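PDB 5OI9: putative uncharacterized protein from Trichoplax adhaerens, which probably takes part in centriole assembly as a member of the STIL family, this chain being its N-terminal domain. Local coordinates for residues Y232-N237 / I254-I259; T209-S214 / L243-D248. One frame throughout, in Å; residues are numbered along the deposited sequence.

Contact 1 of 2, residues Y232-N237 / I254-I259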
loop_
_atom_site.group_PDB
_atom_site.type_symbol
_atom_site.label_atom_id
_atom_site.label_comp_id
_atom_site.label_asym_id
_atom_site.label_seq_id
_atom_site.Cartn_x
_atom_site.Cartn_y
_atom_site.Cartn_z
ATOM N N TYR A 232 14.799 12.059 1.051
ATOM C CA TYR A 232 15.030 12.545 -0.297
ATOM C C TYR A 232 16.475 13.003 -0.433
ATOM O O TYR A 232 17.170 13.249 0.557
ATOM C CB TYR A 232 14.025 13.657 -0.641
ATOM C CG TYR A 232 12.605 13.149 -0.517
ATOM C CD1 TYR A 232 11.992 12.486 -1.571
ATOM C CD2 TYR A 232 11.898 13.281 0.672
ATOM C CE1 TYR A 232 10.704 11.992 -1.456
ATOM C CE2 TYR A 232 10.609 12.792 0.798
ATOM C CZ TYR A 232 10.016 12.150 -0.272
ATOM O OH TYR A 232 8.732 11.655 -0.156
ATOM N N VAL A 233 16.928 13.079 -1.681
ATOM C CA VAL A 233 18.321 13.363 -2.001
ATOM C C VAL A 233 18.379 14.688 -2.744
ATOM O O VAL A 233 17.764 14.842 -3.807
ATOM C CB VAL A 233 18.958 12.242 -2.837
ATOM C CG1 VAL A 233 20.406 12.586 -3.163
ATOM C CG2 VAL A 233 18.868 10.916 -2.103
ATOM N N ALA A 234 19.117 15.637 -2.186
ATOM C CA ALA A 234 19.384 16.910 -2.830
ATOM C C ALA A 234 20.815 16.905 -3.361
ATOM O O ALA A 234 21.584 15.964 -3.145
ATOM C CB ALA A 234 19.139 18.061 -1.854
ATOM N N ILE A 235 21.181 17.968 -4.067
ATOM C CA ILE A 235 22.493 18.063 -4.698
ATOM C C ILE A 235 22.967 19.507 -4.611
ATOM O O ILE A 235 22.162 20.441 -4.687
ATOM C CB ILE A 235 22.448 17.557 -6.158
ATOM C CG1 ILE A 235 23.854 17.453 -6.753
ATOM C CG2 ILE A 235 21.564 18.448 -7.019
ATOM C CD1 ILE A 235 23.894 16.728 -8.086
ATOM N N ASN A 236 24.273 19.690 -4.423
ATOM C CA ASN A 236 24.871 21.010 -4.275
ATOM C C ASN A 236 25.671 21.377 -5.523
ATOM O O ASN A 236 25.687 20.651 -6.523
ATOM C CB ASN A 236 25.746 21.074 -3.017
ATOM C CG ASN A 236 26.882 20.064 -3.031
ATOM O OD1 ASN A 236 27.154 19.416 -4.044
ATOM N ND2 ASN A 236 27.559 19.930 -1.897
ATOM N N ASN A 237 26.358 22.522 -5.445
ATOM C CA ASN A 237 27.085 23.043 -6.599
ATOM C C ASN A 237 28.203 22.108 -7.039
ATOM O O ASN A 237 28.499 22.016 -8.236
ATOM C CB ASN A 237 27.644 24.428 -6.276
ATOM C CG ASN A 237 26.577 25.384 -5.785
ATOM O OD1 ASN A 237 25.549 25.572 -6.436
ATOM N ND2 ASN A 237 26.808 25.983 -4.622
ATOM N N ILE A 254 13.587 22.679 -2.563
ATOM C CA ILE A 254 15.002 22.310 -2.702
ATOM C C ILE A 254 15.166 21.439 -3.946
ATOM O O ILE A 254 14.265 20.639 -4.257
ATOM C CB ILE A 254 15.488 21.587 -1.436
ATOM C CG1 ILE A 254 17.017 21.490 -1.390
ATOM C CG2 ILE A 254 14.859 20.200 -1.306
ATOM C CD1 ILE A 254 17.548 20.876 -0.112
ATOM N N PRO A 255 16.248 21.580 -4.714
ATOM C CA PRO A 255 16.418 20.741 -5.915
ATOM C C PRO A 255 16.687 19.291 -5.537
ATOM O O PRO A 255 17.697 18.979 -4.903
ATOM C CB PRO A 255 17.619 21.377 -6.624
ATOM C CG PRO A 255 18.362 22.093 -5.542
ATOM C CD PRO A 255 17.305 22.600 -4.605
ATOM N N LEU A 256 15.781 18.404 -5.940
ATOM C CA LEU A 256 15.838 16.997 -5.574
ATOM C C LEU A 256 16.201 16.147 -6.784
ATOM O O LEU A 256 15.770 16.429 -7.906
ATOM C CB LEU A 256 14.501 16.537 -4.986
ATOM C CG LEU A 256 14.105 17.196 -3.662
ATOM C CD1 LEU A 256 12.699 16.796 -3.249
ATOM C CD2 LEU A 256 15.111 16.836 -2.573
ATOM N N VAL A 257 16.995 15.102 -6.548
ATOM C CA VAL A 257 17.448 14.203 -7.602
ATOM C C VAL A 257 17.105 12.749 -7.322
ATOM O O VAL A 257 17.482 11.875 -8.109
ATOM C CB VAL A 257 18.962 14.348 -7.853
ATOM C CG1 VAL A 257 19.277 15.715 -8.446
ATOM C CG2 VAL A 257 19.734 14.124 -6.554
ATOM N N GLY A 258 16.415 12.457 -6.227
ATOM C CA GLY A 258 16.078 11.081 -5.920
ATOM C C GLY A 258 15.732 10.922 -4.451
ATOM O O GLY A 258 15.302 11.866 -3.792
ATOM N N ILE A 259 15.929 9.696 -3.963
ATOM C CA ILE A 259 15.493 9.289 -2.634
ATOM C C ILE A 259 16.562 8.413 -1.996
ATOM O O ILE A 259 17.454 7.888 -2.664
ATOM C CB ILE A 259 14.157 8.513 -2.670
ATOM C CG1 ILE A 259 14.320 7.228 -3.486
ATOM C CG2 ILE A 259 13.043 9.374 -3.236
ATOM C CD1 ILE A 259 13.078 6.347 -3.515
#
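Y232 and I259 face each other as a non-hydrogen-bonded pair of two neighbouring antiparallel strands, 229-235 and 256-264, inside a mixed beta sheet. Their side chains lie on the same sheet face, covered by Y279 of helix 270-281. The tyrosine CG is anti to its own carbonyl carbon (chi1 -58°), which brings ring atom CD1 to 3.7 Å from I259 CG2. G258 O sits at the edge of this ring, near its plane. At the root of the side chain, Y232 CB meets L256 CD2 at 3.9 Å; the tyrosine thus spans from L256 to I259, the residues flanking V257 and G258.

V233 carries both backbone hydrogen bonds of the contact. Its N donates to G258 O at 2.9 Å, coming from above the carbonyl plane, whereas its O accepts from V257 N, also 2.9 Å away, in a straighter bond (172° at the hydrogen). One residue thus stands opposite two, a beta bulge in the 256-264 strand. V257 has a psi near zero, and G258 follows with phi 160°, where any beta carbon would collide with V257 O, so the backbone here demands glycine. The valine's CG1 packs on V257 CG2, the two side chains at about a right angle, while V233 CG2 lies 3.4 Å from I259 O.

A234 CA comes 3.4 Å from P255 O, a CA-H...O contact, and the alanine CB touches the far end of I254, at CD1. With CG1 of I235 anti to the backbone N, its short branch is the one turned to the bulge: I235 CG2 meets V257 CG1 at 3.8 Å, the two side chains crossing nearly at right angles.

Contact 2 of 2, residues T209-S214 / L243-D248; sequences TALARS and LVLDSD
L211 CD2 lies over one face of the flat L243-V244 peptide, 3.9 Å from V244 N, while water 2 donates a hydrogen bond to L243 O of the same peptide. The other flat group, the R213 guanidinium, stays with its own helix: T209 O and A210 CA lie over one face, near its margin and not over its centre.

L211 reaches the peptide because its CG stands anti to the backbone N (chi1 175°), and its CD2 also touches L243 CB and, at 3.8 Å, L245 CD2. Helix 210-216 here packs across an edge strand of a mixed sheet, 241-245, with axes of the short segments at 97° and 8.3 Å apart. One residue further along the helix, A212 CB lies 4.1 Å from L243 CD1; I206 touches both residues, and W260 of strand 256-264 touches L211 and L243.

The polar link runs through water. T209, at the N-cap position, has its OG1 2.7 Å from water 1 and equally far from water 2; water 1 accepts from L243 N at 3.0 Å, and water 2 is the one that donates to L243 O, 2.7 Å away.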
loop_
_atom_site.group_PDB
_atom_site.type_symbol
_atom_site.label_atom_id
_atom_site.label_comp_id
_atom_site.label_asym_id
_atom_site.label_seq_id
_atom_site.Cartn_x
_atom_site.Cartn_y
_atom_site.Cartn_z
ATOM N N THR A 209 27.010 14.730 6.205
ATOM C CA THR A 209 26.188 15.351 7.233
ATOM C C THR A 209 25.846 14.327 8.318
ATOM O O THR A 209 26.154 13.136 8.214
ATOM C CB THR A 209 24.915 15.935 6.624
ATOM O OG1 THR A 209 24.144 14.884 6.028
ATOM C CG2 THR A 209 25.257 16.968 5.563
ATOM N N ALA A 210 25.188 14.807 9.376
ATOM C CA ALA A 210 24.860 13.934 10.501
ATOM C C ALA A 210 23.927 12.805 10.076
ATOM O O ALA A 210 24.070 11.666 10.535
ATOM C CB ALA A 210 24.237 14.749 11.633
ATOM N N LEU A 211 22.967 13.099 9.197
ATOM C CA LEU A 211 22.062 12.060 8.714
ATOM C C LEU A 211 22.810 11.019 7.889
ATOM O O LEU A 211 22.603 9.812 8.065
ATOM C CB LEU A 211 20.933 12.687 7.897
ATOM C CG LEU A 211 19.967 11.705 7.234
ATOM C CD1 LEU A 211 19.249 10.868 8.283
ATOM C CD2 LEU A 211 18.971 12.439 6.353
ATOM N N ALA A 212 23.683 11.467 6.982
ATOM C CA ALA A 212 24.477 10.534 6.188
ATOM C C ALA A 212 25.383 9.679 7.064
ATOM O O ALA A 212 25.601 8.498 6.770
ATOM C CB ALA A 212 25.307 11.294 5.154
ATOM N N ARG A 213 25.912 10.252 8.147
ATOM C CA ARG A 213 26.810 9.497 9.018
ATOM C C ARG A 213 26.054 8.459 9.838
ATOM O O ARG A 213 26.572 7.366 10.098
ATOM C CB ARG A 213 27.579 10.450 9.934
ATOM C CG ARG A 213 28.905 10.921 9.358
ATOM C CD ARG A 213 29.620 11.909 10.276
ATOM N NE ARG A 213 29.218 13.288 10.018
ATOM C CZ ARG A 213 28.582 14.062 10.889
ATOM N NH1 ARG A 213 28.279 13.601 12.096
ATOM N NH2 ARG A 213 28.257 15.303 10.555
ATOM N N SER A 214 24.827 8.778 10.257
ATOM C CA SER A 214 24.055 7.821 11.044
ATOM C C SER A 214 23.521 6.684 10.181
ATOM O O SER A 214 23.335 5.567 10.678
ATOM C CB SER A 214 22.907 8.531 11.763
ATOM O OG SER A 214 21.999 9.099 10.838
ATOM N N LEU A 243 21.563 14.286 1.828
ATOM C CA LEU A 243 20.416 13.516 2.289
ATOM C C LEU A 243 19.507 14.397 3.133
ATOM O O LEU A 243 19.977 15.200 3.944
ATOM C CB LEU A 243 20.865 12.296 3.093
ATOM C CG LEU A 243 21.852 11.345 2.407
ATOM C CD1 LEU A 243 21.939 10.035 3.172
ATOM C CD2 LEU A 243 21.475 11.096 0.955
ATOM N N VAL A 244 18.200 14.243 2.936
ATOM C CA VAL A 244 17.201 15.099 3.564
ATOM C C VAL A 244 16.151 14.226 4.236
ATOM O O VAL A 244 15.739 13.198 3.687
ATOM C CB VAL A 244 16.544 16.046 2.535
ATOM C CG1 VAL A 244 15.640 17.042 3.230
ATOM C CG2 VAL A 244 17.603 16.773 1.712
ATOM N N LEU A 245 15.719 14.638 5.427
ATOM C CA LEU A 245 14.629 13.956 6.109
ATOM C C LEU A 245 13.315 14.171 5.365
ATOM O O LEU A 245 13.110 15.196 4.708
ATOM C CB LEU A 245 14.504 14.461 7.545
ATOM C CG LEU A 245 15.700 14.203 8.461
ATOM C CD1 LEU A 245 15.479 14.843 9.822
ATOM C CD2 LEU A 245 15.943 12.710 8.599
ATOM N N ASP A 246 12.409 13.194 5.482
ATOM C CA ASP A 246 11.126 13.295 4.792
ATOM C C ASP A 246 10.206 14.346 5.405
ATOM O O ASP A 246 9.137 14.608 4.845
ATOM C CB ASP A 246 10.421 11.933 4.758
ATOM C CG ASP A 246 10.080 11.394 6.145
ATOM O OD1 ASP A 246 10.329 12.086 7.154
ATOM O OD2 ASP A 246 9.557 10.257 6.222
ATOM N N SER A 247 10.596 14.948 6.530
ATOM C CA SER A 247 9.802 15.965 7.204
ATOM C C SER A 247 10.376 17.367 7.054
ATOM O O SER A 247 9.806 18.315 7.603
ATOM C CB SER A 247 9.677 15.625 8.693
ATOM O OG SER A 247 10.951 15.623 9.315
ATOM N N ASP A 248 11.484 17.521 6.343
ATOM C CA ASP A 248 12.115 18.827 6.180
ATOM C C ASP A 248 11.225 19.731 5.335
ATOM O O ASP A 248 10.944 19.400 4.176
ATOM C CB ASP A 248 13.484 18.659 5.528
ATOM C CG ASP A 248 14.371 19.883 5.680
ATOM O OD1 ASP A 248 13.855 21.021 5.635
ATOM O OD2 ASP A 248 15.596 19.704 5.840
HETATM O O HOH W 1 24.126 14.275 3.350
HETATM O O HOH W 2 21.754 16.119 5.798
#

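How the contacts relate
From the N terminus the chain passes through helix 210-216, then strands 229-235, 241-245 and 256-264. Contact 2 closes the first loop, bringing the helix against strand 241-245; contact 1 closes the second, from 232-237 to 254-259. Because strand 229-235 lies within the loop of contact 2 and strand 256-264 beyond it, the two closures cross instead of nesting. In the sheet, strand 229-235 sits between the other two, so the contacts meet directly: Y232 O and V244 N, 2.8 Å apart, form a probable hydrogen bond, and V233 CG2 packs on L243 CD2. Together they tie the helix, through edge strand 241-245, to the sheet interior.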